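Adenosine deaminase (Burkholderia ambifaria, PDB 4GXW) is a zinc-dependent amidohydrolase of the adenosine and AMP deaminase family, with a TIM-barrel fold, and probably deaminates a purine or related compound. Local coordinates at residues N334-A339 against A347-A352; N109-E114 against A354-M359; E181-G186 against G338-D343. One frame throughout, in Å; residues are numbered along the deposited sequence. Where two conformers were deposited one is given.

All three contacts involve the C-terminal part of the chain: helix 325-338, the loop after it and helix 343-371. Contacts 1 and 3 share Gly338 and Ala339, so helix 325-338 leads from one straight into the other. Contact 1 is nested in the loop closed by contact 2, and their centres lie about 9 Å apart. Trp349 CH2 of contact 1 comes within 3.5 Å of His112 CG of contact 2. Glu114 OE2 of contact 2 meets Trp340 N of contact 3 at 2.8 Å, a probable hydrogen bond. Contact 3 does not touch the metal site; the Trp340 side chain is about 13 Å from the zinc ion.

Contact 1 (N334-A339 against A347-A352); sequences NGIDGA and AAWRAA
Ile336 faces Trp349 and Arg350 across two helices that run nearly antiparallel. The axes of their short segments pass 9.9 Å apart at 170°, so this is a helical hairpin closed by a short connection. Ile336 splits its branches between the two partners. CD1 lies 3.8 Å from Trp349 CB, where the tryptophan side chain leaves its helix. CG1 approaches the six-membered part of the indole obliquely. CG2 stands anti to the backbone N, because CG1 takes the position beside it. From there CG2 packs 4.0 Å from Arg350 CG and lies over one face of the guanidinium. Ala339, just past the helix end, touches the indole differently: its CB sits at the ring edge, 4.1 Å from Trp349 CZ3.

The polar part joins Asp337 to Arg350, whose side chains meet at about a right angle. Arg350 is extended from CG to NE, which carries its guanidinium across to the facing helix. NH2 donates to Asp337 OD1 at 2.7 Å in a nearly straight bond of 165°. The oxygen lies in the guanidinium plane, but the carboxylate is turned 45° from that plane. Arg350 NE and NH2 both point to OD1, but the bond from Arg350 NE to Asp337 OD1 is long and weak at 3.3 Å. A water completes this edge. It accepts from Arg350 NE at 2.7 Å and lies within hydrogen-bonding distance of OD1.

Asp337 OD2 forms a second salt bridge, to Lys295 on strand 295-298. Trp349 also stacks on Trp353. The carboxylate thus has a cationic partner at each oxygen, which would be expected to favour its charged form, while Ile336 and the indole supply the apolar side of the hairpin.

Contact 2 (N109-E114 against A354-M359); sequences NVRHAE and APEFDM
Arg111 and Glu356 form an end-on, two-pronged salt bridge between a barrel strand of the TIM-barrel fold and the long C-terminal helix 343-371. Arg111 NH1 donates to Glu356 OE2 at 2.7 Å, almost perfectly straight at 177°. Arg111 NH2 donates to Glu356 OE1 at 2.9 Å. Each nitrogen has its own oxygen. The NH2 bond uses the syn lone pair of OE1. OE2 is also met on its syn side, but NH1 lies 18° out of the carboxylate plane. The two flat groups are nearly coplanar, with 22° between their planes.

The side chains come from opposite directions. Arg111 is extended from CG to NE and so spans much of the gap. Glu356 is extended beyond CG and closes the rest. Across the two segments the touching is confined to these charged ends, and the contact lies at the surface. Glu356 was modelled in two conformers, so this pairing describes one of them.

Around the bridge, the arginine makes a cation-pi contact with Trp353 and packs on Pro30. Its backbone is held in the sheet by bonds to Lys31 and Gly151. On the helix, Phe357 packs against Leu29 and against helix 325-338. Just before the strand, Asn109 has positive phi and is the C-prime residue of the Schellman motif ending helix 91-106.

Farther along the strand, His112 NE2 donates to Glu114 OE2 at 2.7 Å. The oxygen lies in the imidazole plane and receives the bond on its anti lone pair.

Contact 3 (E181-G186 against G338-D343); sequences EVAGIG and GAWVDD
Trp340 pushes its indole against bare backbone at Gly184, with CZ3 3.8 Å from Gly184 CA. Gly184 has no side chain to stand between its backbone and the ring. The ring rests directly on the backbone at the start of strand 184-188.

The ring meets three successive residues with three neighbouring atoms. Trp340 CE3 lies 4.0 Å from Ala183 CB, the apolar side-chain contact of the pair. CZ3 meets Gly184, and both of these approaches are oblique to the ring. Trp340 CH2 is 3.9 Å from Ile185 O, which lies at the ring edge near its plane. The Ile185 side chain itself points away. Trp340 CG stands beside its own backbone N and anti to the carbonyl carbon (chi1 -72°), and from this position the ring extends to the strand. No hydrogen bond crosses this buried contact.

Trp340 is also the centre of an inverse gamma turn, closed by a weak bond from Val341 N to Ala339 O. Its own N donates to Glu114 OE2, and its ring makes a cation-pi contact with Arg238.

The loop carrying Trp340 links helix 325-338 to helix 343-371. Its indole reaches in to the parallel barrel sheet, touching Ile155 on strand 151-159, then strand 184-188, then Arg212 and Thr214 on strand 212-217.

Contact 1 (N334-A339 against A347-A352)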
ATOM      1  N   ASN A 334       0.894  -8.501  12.516  1.00  9.01           N
ATOM      2  CA  ASN A 334      -0.331  -7.891  11.997  1.00  9.36           C
ATOM      3  C   ASN A 334      -0.460  -8.050  10.486  1.00 10.67           C
ATOM      4  O   ASN A 334      -1.551  -8.283   9.963  1.00  8.99           O
ATOM      5  CB  ASN A 334      -0.406  -6.405  12.363  1.00 10.09           C
ATOM      6  CG  ASN A 334      -0.466  -6.165  13.862  1.00  9.03           C
ATOM      7  OD1 ASN A 334      -0.778  -7.073  14.652  1.00 10.25           O
ATOM      8  ND2 ASN A 334      -0.187  -4.927  14.260  1.00  9.70           N
ATOM      9  N   GLY A 335       0.648  -7.882   9.777  1.00  8.39           N
ATOM     10  CA  GLY A 335       0.661  -8.101   8.339  1.00 10.05           C
ATOM     11  C   GLY A 335       0.285  -9.525   7.952  1.00  8.58           C
ATOM     12  O   GLY A 335      -0.432  -9.741   6.966  1.00  9.48           O
ATOM     13  N   ILE A 336       0.760 -10.498   8.722  1.00  9.51           N
ATOM     14  CA  ILE A 336       0.388 -11.886   8.500  1.00 11.73           C
ATOM     15  C   ILE A 336      -1.119 -12.072   8.730  1.00  9.93           C
ATOM     16  O   ILE A 336      -1.818 -12.665   7.901  1.00 10.18           O
ATOM     17  CB  ILE A 336       1.190 -12.835   9.409  1.00  9.41           C
ATOM     18  CG1 ILE A 336       2.655 -12.866   8.960  1.00 11.48           C
ATOM     19  CG2 ILE A 336       0.591 -14.234   9.361  1.00 11.59           C
ATOM     20  CD1 ILE A 336       3.616 -13.433   9.993  1.00 12.85           C
ATOM     21  N   ASP A 337      -1.620 -11.542   9.844  1.00 10.14           N
ATOM     22  CA  ASP A 337      -3.049 -11.639  10.146  1.00 11.18           C
ATOM     23  C   ASP A 337      -3.913 -10.989   9.075  1.00 11.31           C
ATOM     24  O   ASP A 337      -4.972 -11.500   8.739  1.00 10.88           O
ATOM     25  CB  ASP A 337      -3.374 -10.973  11.490  1.00 14.92           C
ATOM     26  CG  ASP A 337      -2.773 -11.700  12.669  1.00 21.29           C
ATOM     27  OD1 ASP A 337      -2.470 -12.905  12.546  1.00 23.32           O
ATOM     28  OD2 ASP A 337      -2.618 -11.062  13.734  1.00 19.70           O
ATOM     29  N   GLY A 338      -3.459  -9.864   8.542  1.00  8.71           N
ATOM     30  CA  GLY A 338      -4.255  -9.128   7.577  1.00 10.20           C
ATOM     31  C   GLY A 338      -4.203  -9.648   6.150  1.00  8.98           C
ATOM     32  O   GLY A 338      -5.054  -9.294   5.343  1.00  9.70           O
ATOM     33  N   ALA A 339      -3.216 -10.480   5.834  1.00 10.00           N
ATOM     34  CA  ALA A 339      -3.027 -10.953   4.467  1.00  8.99           C
ATOM     35  C   ALA A 339      -4.182 -11.825   3.982  1.00  9.30           C
ATOM     36  O   ALA A 339      -4.849 -12.512   4.760  1.00 11.41           O
ATOM     37  CB  ALA A 339      -1.696 -11.697   4.339  1.00 11.80           C
ATOM     38  N   ALA A 347      -0.292 -19.550   9.593  1.00 12.16           N
ATOM     39  CA  ALA A 347       0.329 -20.263  10.702  1.00 12.23           C
ATOM     40  C   ALA A 347       1.790 -20.562  10.401  1.00 12.37           C
ATOM     41  O   ALA A 347       2.658 -20.423  11.278  1.00 12.99           O
ATOM     42  CB  ALA A 347      -0.427 -21.552  11.002  1.00 15.12           C
ATOM     43  N   ALA A 348       2.072 -20.974   9.165  1.00 12.27           N
ATOM     44  CA  ALA A 348       3.447 -21.245   8.770  1.00 12.06           C
ATOM     45  C   ALA A 348       4.303 -19.979   8.858  1.00 11.88           C
ATOM     46  O   ALA A 348       5.420 -20.005   9.377  1.00 11.83           O
ATOM     47  CB  ALA A 348       3.496 -21.852   7.366  1.00 14.64           C
ATOM     48  N   TRP A 349       3.775 -18.861   8.380  1.00 10.40           N
ATOM     49  CA  TRP A 349       4.524 -17.615   8.435  1.00 10.64           C
ATOM     50  C   TRP A 349       4.794 -17.205   9.876  1.00 10.50           C
ATOM     51  O   TRP A 349       5.903 -16.780  10.205  1.00 10.76           O
ATOM     52  CB  TRP A 349       3.776 -16.490   7.703  1.00 12.06           C
ATOM     53  CG  TRP A 349       3.797 -16.600   6.193  1.00 12.89           C
ATOM     54  CD1 TRP A 349       4.575 -17.427   5.439  1.00 14.72           C
ATOM     55  CD2 TRP A 349       3.001 -15.843   5.266  1.00 11.99           C
ATOM     56  NE1 TRP A 349       4.314 -17.233   4.099  1.00 17.52           N
ATOM     57  CE2 TRP A 349       3.351 -16.267   3.969  1.00 16.53           C
ATOM     58  CE3 TRP A 349       2.030 -14.846   5.409  1.00 13.41           C
ATOM     59  CZ2 TRP A 349       2.761 -15.729   2.820  1.00 14.96           C
ATOM     60  CZ3 TRP A 349       1.437 -14.320   4.265  1.00 13.37           C
ATOM     61  CH2 TRP A 349       1.811 -14.759   2.994  1.00 14.20           C
ATOM     62  N   ARG A 350       3.798 -17.341  10.746  1.00 10.76           N
ATOM     63  CA  ARG A 350       4.032 -16.975  12.142  1.00 12.60           C
ATOM     64  C   ARG A 350       5.128 -17.833  12.753  1.00 12.00           C
ATOM     65  O   ARG A 350       6.023 -17.321  13.426  1.00 13.70           O
ATOM     66  CB  ARG A 350       2.768 -17.137  12.981  1.00 14.79           C
ATOM     67  CG  ARG A 350       1.674 -16.163  12.641  1.00 14.50           C
ATOM     68  CD  ARG A 350       0.513 -16.286  13.618  1.00 19.29           C
ATOM     69  NE  ARG A 350      -0.664 -15.632  13.062  1.00 18.30           N
ATOM     70  CZ  ARG A 350      -1.673 -16.269  12.473  1.00 18.13           C
ATOM     71  NH1 ARG A 350      -1.679 -17.594  12.389  1.00 18.79           N
ATOM     72  NH2 ARG A 350      -2.686 -15.574  11.976  1.00 16.88           N
ATOM     73  N   ALA A 351       5.053 -19.137  12.517  1.00 11.52           N
ATOM     74  CA  ALA A 351       6.009 -20.064  13.108  1.00 11.82           C
ATOM     75  C   ALA A 351       7.432 -19.850  12.588  1.00 11.66           C
ATOM     76  O   ALA A 351       8.399 -20.081  13.315  1.00 11.59           O
ATOM     77  CB  ALA A 351       5.562 -21.509  12.877  1.00 11.36           C
ATOM     78  N   ALA A 352       7.570 -19.428  11.333  1.00 11.69           N
ATOM     79  CA  ALA A 352       8.893 -19.248  10.736  1.00 11.33           C
ATOM     80  C   ALA A 352       9.439 -17.833  10.893  1.00 12.00           C
ATOM     81  O   ALA A 352      10.604 -17.652  11.228  1.00 12.06           O
ATOM     82  CB  ALA A 352       8.877 -19.640   9.271  1.00 12.72           C
TER
HETATM   83  O   HOH W   1       0.197 -13.128  13.238  1.00 25.57           O

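Contact 2 (N109-E114 against A354-M359)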
ATOM      1  N   ASN A 109      13.010  -7.998   0.717  1.00 10.84           N
ATOM      2  CA  ASN A 109      12.500  -9.115   1.505  1.00 10.27           C
ATOM      3  C   ASN A 109      10.994  -9.076   1.757  1.00  9.55           C
ATOM      4  O   ASN A 109      10.502  -9.641   2.741  1.00  9.66           O
ATOM      5  CB  ASN A 109      13.294  -9.282   2.803  1.00 12.39           C
ATOM      6  CG  ASN A 109      14.689  -9.803   2.549  1.00 11.48           C
ATOM      7  OD1 ASN A 109      14.861 -10.871   1.945  1.00 13.47           O
ATOM      8  ND2 ASN A 109      15.698  -9.044   2.966  1.00 13.52           N
ATOM      9  N   VAL A 110      10.260  -8.423   0.857  1.00  9.49           N
ATOM     10  CA  VAL A 110       8.828  -8.642   0.789  1.00  9.83           C
ATOM     11  C   VAL A 110       8.622 -10.033   0.195  1.00 10.41           C
ATOM     12  O   VAL A 110       9.077 -10.316  -0.922  1.00 11.42           O
ATOM     13  CB  VAL A 110       8.116  -7.562  -0.048  1.00  9.10           C
ATOM     14  CG1 VAL A 110       6.635  -7.895  -0.164  1.00  9.74           C
ATOM     15  CG2 VAL A 110       8.311  -6.177   0.584  1.00 10.03           C
ATOM     16  N   ARG A 111       7.954 -10.901   0.949  1.00  9.34           N
ATOM     17  CA  ARG A 111       7.744 -12.284   0.530  1.00  9.12           C
ATOM     18  C   ARG A 111       6.360 -12.493  -0.061  1.00  9.68           C
ATOM     19  O   ARG A 111       6.105 -13.487  -0.739  1.00 10.81           O
ATOM     20  CB  ARG A 111       7.983 -13.225   1.704  1.00 10.86           C
ATOM     21  CG  ARG A 111       9.430 -13.183   2.152  1.00 12.19           C
ATOM     22  CD  ARG A 111       9.695 -13.995   3.402  1.00 12.05           C
ATOM     23  NE  ARG A 111      11.118 -13.978   3.739  1.00 12.36           N
ATOM     24  CZ  ARG A 111      11.641 -14.562   4.811  1.00 11.91           C
ATOM     25  NH1 ARG A 111      10.860 -15.225   5.648  1.00 12.99           N
ATOM     26  NH2 ARG A 111      12.947 -14.493   5.039  1.00 13.14           N
ATOM     27  N   HIS A 112       5.478 -11.529   0.190  1.00  8.64           N
ATOM     28  CA  HIS A 112       4.098 -11.582  -0.262  1.00  8.46           C
ATOM     29  C   HIS A 112       3.609 -10.147  -0.406  1.00  8.27           C
ATOM     30  O   HIS A 112       3.663  -9.376   0.555  1.00  8.76           O
ATOM     31  CB  HIS A 112       3.243 -12.345   0.759  1.00  9.05           C
ATOM     32  CG  HIS A 112       1.786 -12.387   0.421  1.00  8.71           C
ATOM     33  ND1 HIS A 112       1.250 -13.301  -0.461  1.00 11.19           N
ATOM     34  CD2 HIS A 112       0.751 -11.624   0.848  1.00  9.02           C
ATOM     35  CE1 HIS A 112      -0.051 -13.093  -0.569  1.00 10.66           C
ATOM     36  NE2 HIS A 112      -0.377 -12.075   0.209  1.00  9.71           N
ATOM     37  N   ALA A 113       3.141  -9.794  -1.602  1.00  8.39           N
ATOM     38  CA  ALA A 113       2.666  -8.439  -1.891  1.00  8.58           C
ATOM     39  C   ALA A 113       1.257  -8.475  -2.468  1.00  9.26           C
ATOM     40  O   ALA A 113       0.993  -9.203  -3.427  1.00  9.68           O
ATOM     41  CB  ALA A 113       3.603  -7.731  -2.874  1.00  8.99           C
ATOM     42  N   GLU A 114       0.355  -7.680  -1.900  1.00  8.07           N
ATOM     43  CA  GLU A 114      -0.981  -7.516  -2.462  1.00  9.24           C
ATOM     44  C   GLU A 114      -1.070  -6.073  -2.913  1.00  9.81           C
ATOM     45  O   GLU A 114      -0.840  -5.158  -2.113  1.00 10.40           O
ATOM     46  CB  GLU A 114      -2.045  -7.854  -1.413  1.00  9.92           C
ATOM     47  CG  GLU A 114      -1.788  -9.214  -0.775  1.00 10.26           C
ATOM     48  CD  GLU A 114      -2.854  -9.668   0.197  1.00 10.09           C
ATOM     49  OE1 GLU A 114      -3.893  -8.987   0.342  1.00 10.53           O
ATOM     50  OE2 GLU A 114      -2.649 -10.728   0.827  1.00 10.31           O
ATOM     51  N   ALA A 354       8.634 -15.340  13.035  1.00 10.72           N
ATOM     52  CA  ALA A 354       8.878 -14.853  14.392  1.00 11.48           C
ATOM     53  C   ALA A 354      10.289 -15.198  14.877  1.00  9.88           C
ATOM     54  O   ALA A 354      11.002 -14.297  15.326  1.00 10.68           O
ATOM     55  CB  ALA A 354       7.799 -15.315  15.385  1.00 12.50           C
ATOM     56  N   PRO A 355      10.724 -16.474  14.746  1.00 10.50           N
ATOM     57  CA  PRO A 355      12.120 -16.763  15.119  1.00 10.51           C
ATOM     58  C   PRO A 355      13.134 -16.050  14.228  1.00 10.53           C
ATOM     59  O   PRO A 355      14.226 -15.700  14.698  1.00 10.92           O
ATOM     60  CB  PRO A 355      12.253 -18.277  14.907  1.00 15.68           C
ATOM     61  CG  PRO A 355      10.888 -18.804  14.888  1.00 13.20           C
ATOM     62  CD  PRO A 355       9.968 -17.707  14.466  1.00 13.89           C
ATOM     63  N   GLU A 356      12.813 -15.855  12.949  0.66 10.63           N
ATOM     64  CA  GLU A 356      13.721 -15.106  12.078  0.66 10.06           C
ATOM     65  C   GLU A 356      13.886 -13.687  12.595  0.66  9.85           C
ATOM     66  O   GLU A 356      15.006 -13.168  12.670  0.66 11.10           O
ATOM     67  CB  GLU A 356      13.203 -15.022  10.643  0.66  9.87           C
ATOM     68  CG  GLU A 356      13.378 -16.259   9.794  0.66 10.20           C
ATOM     69  CD  GLU A 356      13.069 -15.984   8.338  0.66 14.13           C
ATOM     70  OE1 GLU A 356      13.916 -15.367   7.649  0.66 15.13           O
ATOM     71  OE2 GLU A 356      11.965 -16.360   7.876  0.66 15.40           O
ATOM     72  N   PHE A 357      12.765 -13.050  12.924  1.00 10.18           N
ATOM     73  CA  PHE A 357      12.796 -11.702  13.478  1.00  9.40           C
ATOM     74  C   PHE A 357      13.655 -11.655  14.742  1.00 10.08           C
ATOM     75  O   PHE A 357      14.485 -10.754  14.906  1.00 11.88           O
ATOM     76  CB  PHE A 357      11.369 -11.227  13.799  1.00 11.08           C
ATOM     77  CG  PHE A 357      11.288  -9.802  14.288  1.00 10.48           C
ATOM     78  CD1 PHE A 357      11.636  -9.467  15.591  1.00 11.03           C
ATOM     79  CD2 PHE A 357      10.837  -8.799  13.444  1.00 10.57           C
ATOM     80  CE1 PHE A 357      11.564  -8.155  16.030  1.00 12.39           C
ATOM     81  CE2 PHE A 357      10.759  -7.480  13.875  1.00 11.13           C
ATOM     82  CZ  PHE A 357      11.119  -7.163  15.172  1.00 12.76           C
ATOM     83  N   ASP A 358      13.437 -12.616  15.634  1.00 10.24           N
ATOM     84  CA  ASP A 358      14.172 -12.671  16.893  1.00 11.02           C
ATOM     85  C   ASP A 358      15.680 -12.712  16.657  1.00 12.32           C
ATOM     86  O   ASP A 358      16.442 -12.029  17.344  1.00 12.06           O
ATOM     87  CB  ASP A 358      13.743 -13.880  17.734  1.00 12.56           C
ATOM     88  CG  ASP A 358      12.322 -13.767  18.267  1.00 15.99           C
ATOM     89  OD1 ASP A 358      11.760 -12.650  18.300  1.00 15.30           O
ATOM     90  OD2 ASP A 358      11.776 -14.821  18.671  1.00 16.59           O
ATOM     91  N   MET A 359      16.113 -13.516  15.688  1.00 10.96           N
ATOM     92  CA  MET A 359      17.534 -13.568  15.357  1.00 11.09           C
ATOM     93  C   MET A 359      18.045 -12.237  14.802  1.00 10.97           C
ATOM     94  O   MET A 359      19.135 -11.797  15.172  1.00 11.90           O
ATOM     95  CB  MET A 359      17.839 -14.701  14.377  1.00 11.64           C
ATOM     96  CG  MET A 359      17.930 -16.062  15.047  1.00 12.30           C
ATOM     97  SD  MET A 359      18.583 -17.343  13.971  1.00 13.51           S
ATOM     98  CE  MET A 359      20.271 -16.789  13.743  1.00 14.30           C
TER

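Contact 3 (E181-G186 against G338-D343)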
ATOM      1  N   GLU A 181      -4.829 -15.609  -8.501  1.00 10.90           N
ATOM      2  CA  GLU A 181      -4.080 -14.401  -8.162  1.00 12.45           C
ATOM      3  C   GLU A 181      -4.953 -13.212  -7.765  1.00  9.98           C
ATOM      4  O   GLU A 181      -4.473 -12.284  -7.108  1.00 13.33           O
ATOM      5  CB  GLU A 181      -3.201 -13.983  -9.342  1.00 13.92           C
ATOM      6  CG  GLU A 181      -1.944 -14.809  -9.520  1.00 16.75           C
ATOM      7  CD  GLU A 181      -2.178 -16.131 -10.231  1.00 15.67           C
ATOM      8  OE1 GLU A 181      -3.307 -16.395 -10.715  1.00 14.14           O
ATOM      9  OE2 GLU A 181      -1.213 -16.920 -10.310  1.00 15.83           O
ATOM     10  N   VAL A 182      -6.219 -13.219  -8.172  1.00  9.43           N
ATOM     11  CA  VAL A 182      -7.074 -12.051  -8.001  1.00 10.43           C
ATOM     12  C   VAL A 182      -8.021 -12.306  -6.837  1.00 11.63           C
ATOM     13  O   VAL A 182      -8.940 -13.118  -6.940  1.00 12.79           O
ATOM     14  CB  VAL A 182      -7.834 -11.742  -9.307  1.00 12.39           C
ATOM     15  CG1 VAL A 182      -8.699 -10.504  -9.147  1.00 15.05           C
ATOM     16  CG2 VAL A 182      -6.845 -11.558 -10.453  1.00 19.26           C
ATOM     17  N   ALA A 183      -7.784 -11.607  -5.730  1.00 10.47           N
ATOM     18  CA  ALA A 183      -8.304 -12.014  -4.429  1.00 10.62           C
ATOM     19  C   ALA A 183      -9.470 -11.189  -3.887  1.00  9.52           C
ATOM     20  O   ALA A 183     -10.211 -11.667  -3.032  1.00 11.40           O
ATOM     21  CB  ALA A 183      -7.172 -12.031  -3.413  1.00 13.34           C
ATOM     22  N   GLY A 184      -9.618  -9.953  -4.344  1.00  9.50           N
ATOM     23  CA  GLY A 184     -10.652  -9.103  -3.791  1.00  8.04           C
ATOM     24  C   GLY A 184     -10.607  -7.716  -4.365  1.00  8.06           C
ATOM     25  O   GLY A 184      -9.829  -7.469  -5.297  1.00  8.22           O
ATOM     26  N   ILE A 185     -11.425  -6.826  -3.807  1.00  7.71           N
ATOM     27  CA  ILE A 185     -11.501  -5.448  -4.279  1.00  7.25           C
ATOM     28  C   ILE A 185     -11.119  -4.445  -3.209  1.00  7.73           C
ATOM     29  O   ILE A 185     -11.186  -4.725  -2.008  1.00  7.68           O
ATOM     30  CB  ILE A 185     -12.905  -5.069  -4.835  1.00  8.19           C
ATOM     31  CG1 ILE A 185     -13.965  -5.129  -3.728  1.00 10.17           C
ATOM     32  CG2 ILE A 185     -13.275  -5.932  -6.023  1.00 10.73           C
ATOM     33  CD1 ILE A 185     -15.225  -4.360  -4.071  1.00 11.25           C
ATOM     34  N   GLY A 186     -10.745  -3.261  -3.675  1.00  8.07           N
ATOM     35  CA  GLY A 186     -10.520  -2.107  -2.823  1.00  8.52           C
ATOM     36  C   GLY A 186     -11.231  -0.884  -3.391  1.00  7.13           C
ATOM     37  O   GLY A 186     -11.964  -0.989  -4.386  1.00  7.35           O
ATOM     38  N   GLY A 338      -3.459  -9.864   8.542  1.00  8.71           N
ATOM     39  CA  GLY A 338      -4.255  -9.128   7.577  1.00 10.20           C
ATOM     40  C   GLY A 338      -4.203  -9.648   6.150  1.00  8.98           C
ATOM     41  O   GLY A 338      -5.054  -9.294   5.343  1.00  9.70           O
ATOM     42  N   ALA A 339      -3.216 -10.480   5.834  1.00 10.00           N
ATOM     43  CA  ALA A 339      -3.027 -10.953   4.467  1.00  8.99           C
ATOM     44  C   ALA A 339      -4.182 -11.825   3.982  1.00  9.30           C
ATOM     45  O   ALA A 339      -4.849 -12.512   4.760  1.00 11.41           O
ATOM     46  CB  ALA A 339      -1.696 -11.697   4.339  1.00 11.80           C
ATOM     47  N   TRP A 340      -4.388 -11.804   2.673  1.00  9.00           N
ATOM     48  CA  TRP A 340      -5.457 -12.564   2.051  1.00 10.93           C
ATOM     49  C   TRP A 340      -4.924 -13.907   1.564  1.00 12.35           C
ATOM     50  O   TRP A 340      -4.852 -14.187   0.367  1.00 13.46           O
ATOM     51  CB  TRP A 340      -6.097 -11.737   0.938  1.00 11.80           C
ATOM     52  CG  TRP A 340      -6.919 -10.602   1.496  1.00 10.55           C
ATOM     53  CD1 TRP A 340      -7.210 -10.367   2.822  1.00  9.84           C
ATOM     54  CD2 TRP A 340      -7.563  -9.557   0.756  1.00  9.29           C
ATOM     55  NE1 TRP A 340      -8.001  -9.242   2.937  1.00 10.57           N
ATOM     56  CE2 TRP A 340      -8.221  -8.724   1.689  1.00  9.11           C
ATOM     57  CE3 TRP A 340      -7.628  -9.231  -0.598  1.00 10.63           C
ATOM     58  CZ2 TRP A 340      -8.957  -7.600   1.302  1.00 10.09           C
ATOM     59  CZ3 TRP A 340      -8.357  -8.120  -0.979  1.00  9.92           C
ATOM     60  CH2 TRP A 340      -9.013  -7.323  -0.034  1.00  9.66           C
ATOM     61  N   VAL A 341      -4.524 -14.722   2.536  1.00 11.87           N
ATOM     62  CA  VAL A 341      -4.042 -16.077   2.297  1.00 12.63           C
ATOM     63  C   VAL A 341      -4.743 -16.990   3.289  1.00 11.80           C
ATOM     64  O   VAL A 341      -5.391 -16.506   4.223  1.00 14.31           O
ATOM     65  CB  VAL A 341      -2.505 -16.198   2.467  1.00 12.18           C
ATOM     66  CG1 VAL A 341      -1.782 -15.344   1.439  1.00 14.81           C
ATOM     67  CG2 VAL A 341      -2.063 -15.824   3.892  1.00 13.47           C
ATOM     68  N   ASP A 342      -4.622 -18.303   3.109  1.00 12.51           N
ATOM     69  CA  ASP A 342      -5.352 -19.198   4.010  1.00 16.07           C
ATOM     70  C   ASP A 342      -4.696 -19.350   5.388  1.00 14.54           C
ATOM     71  O   ASP A 342      -3.548 -18.924   5.600  1.00 12.92           O
ATOM     72  CB  ASP A 342      -5.669 -20.560   3.369  1.00 19.89           C
ATOM     73  CG  ASP A 342      -4.428 -21.356   3.000  1.00 25.19           C
ATOM     74  OD1 ASP A 342      -3.347 -21.124   3.578  1.00 20.85           O
ATOM     75  OD2 ASP A 342      -4.544 -22.250   2.135  1.00 29.63           O
ATOM     76  N   ASP A 343      -5.433 -19.952   6.317  1.00 15.54           N
ATOM     77  CA  ASP A 343      -4.975 -20.079   7.696  1.00 15.53           C
ATOM     78  C   ASP A 343      -3.677 -20.873   7.819  1.00 15.16           C
ATOM     79  O   ASP A 343      -2.832 -20.551   8.660  1.00 15.79           O
ATOM     80  CB  ASP A 343      -6.056 -20.715   8.572  1.00 21.04           C
ATOM     81  CG  ASP A 343      -7.258 -19.817   8.757  1.00 25.51           C
ATOM     82  OD1 ASP A 343      -7.151 -18.607   8.470  1.00 25.77           O
ATOM     83  OD2 ASP A 343      -8.310 -20.321   9.198  1.00 33.07           O
TER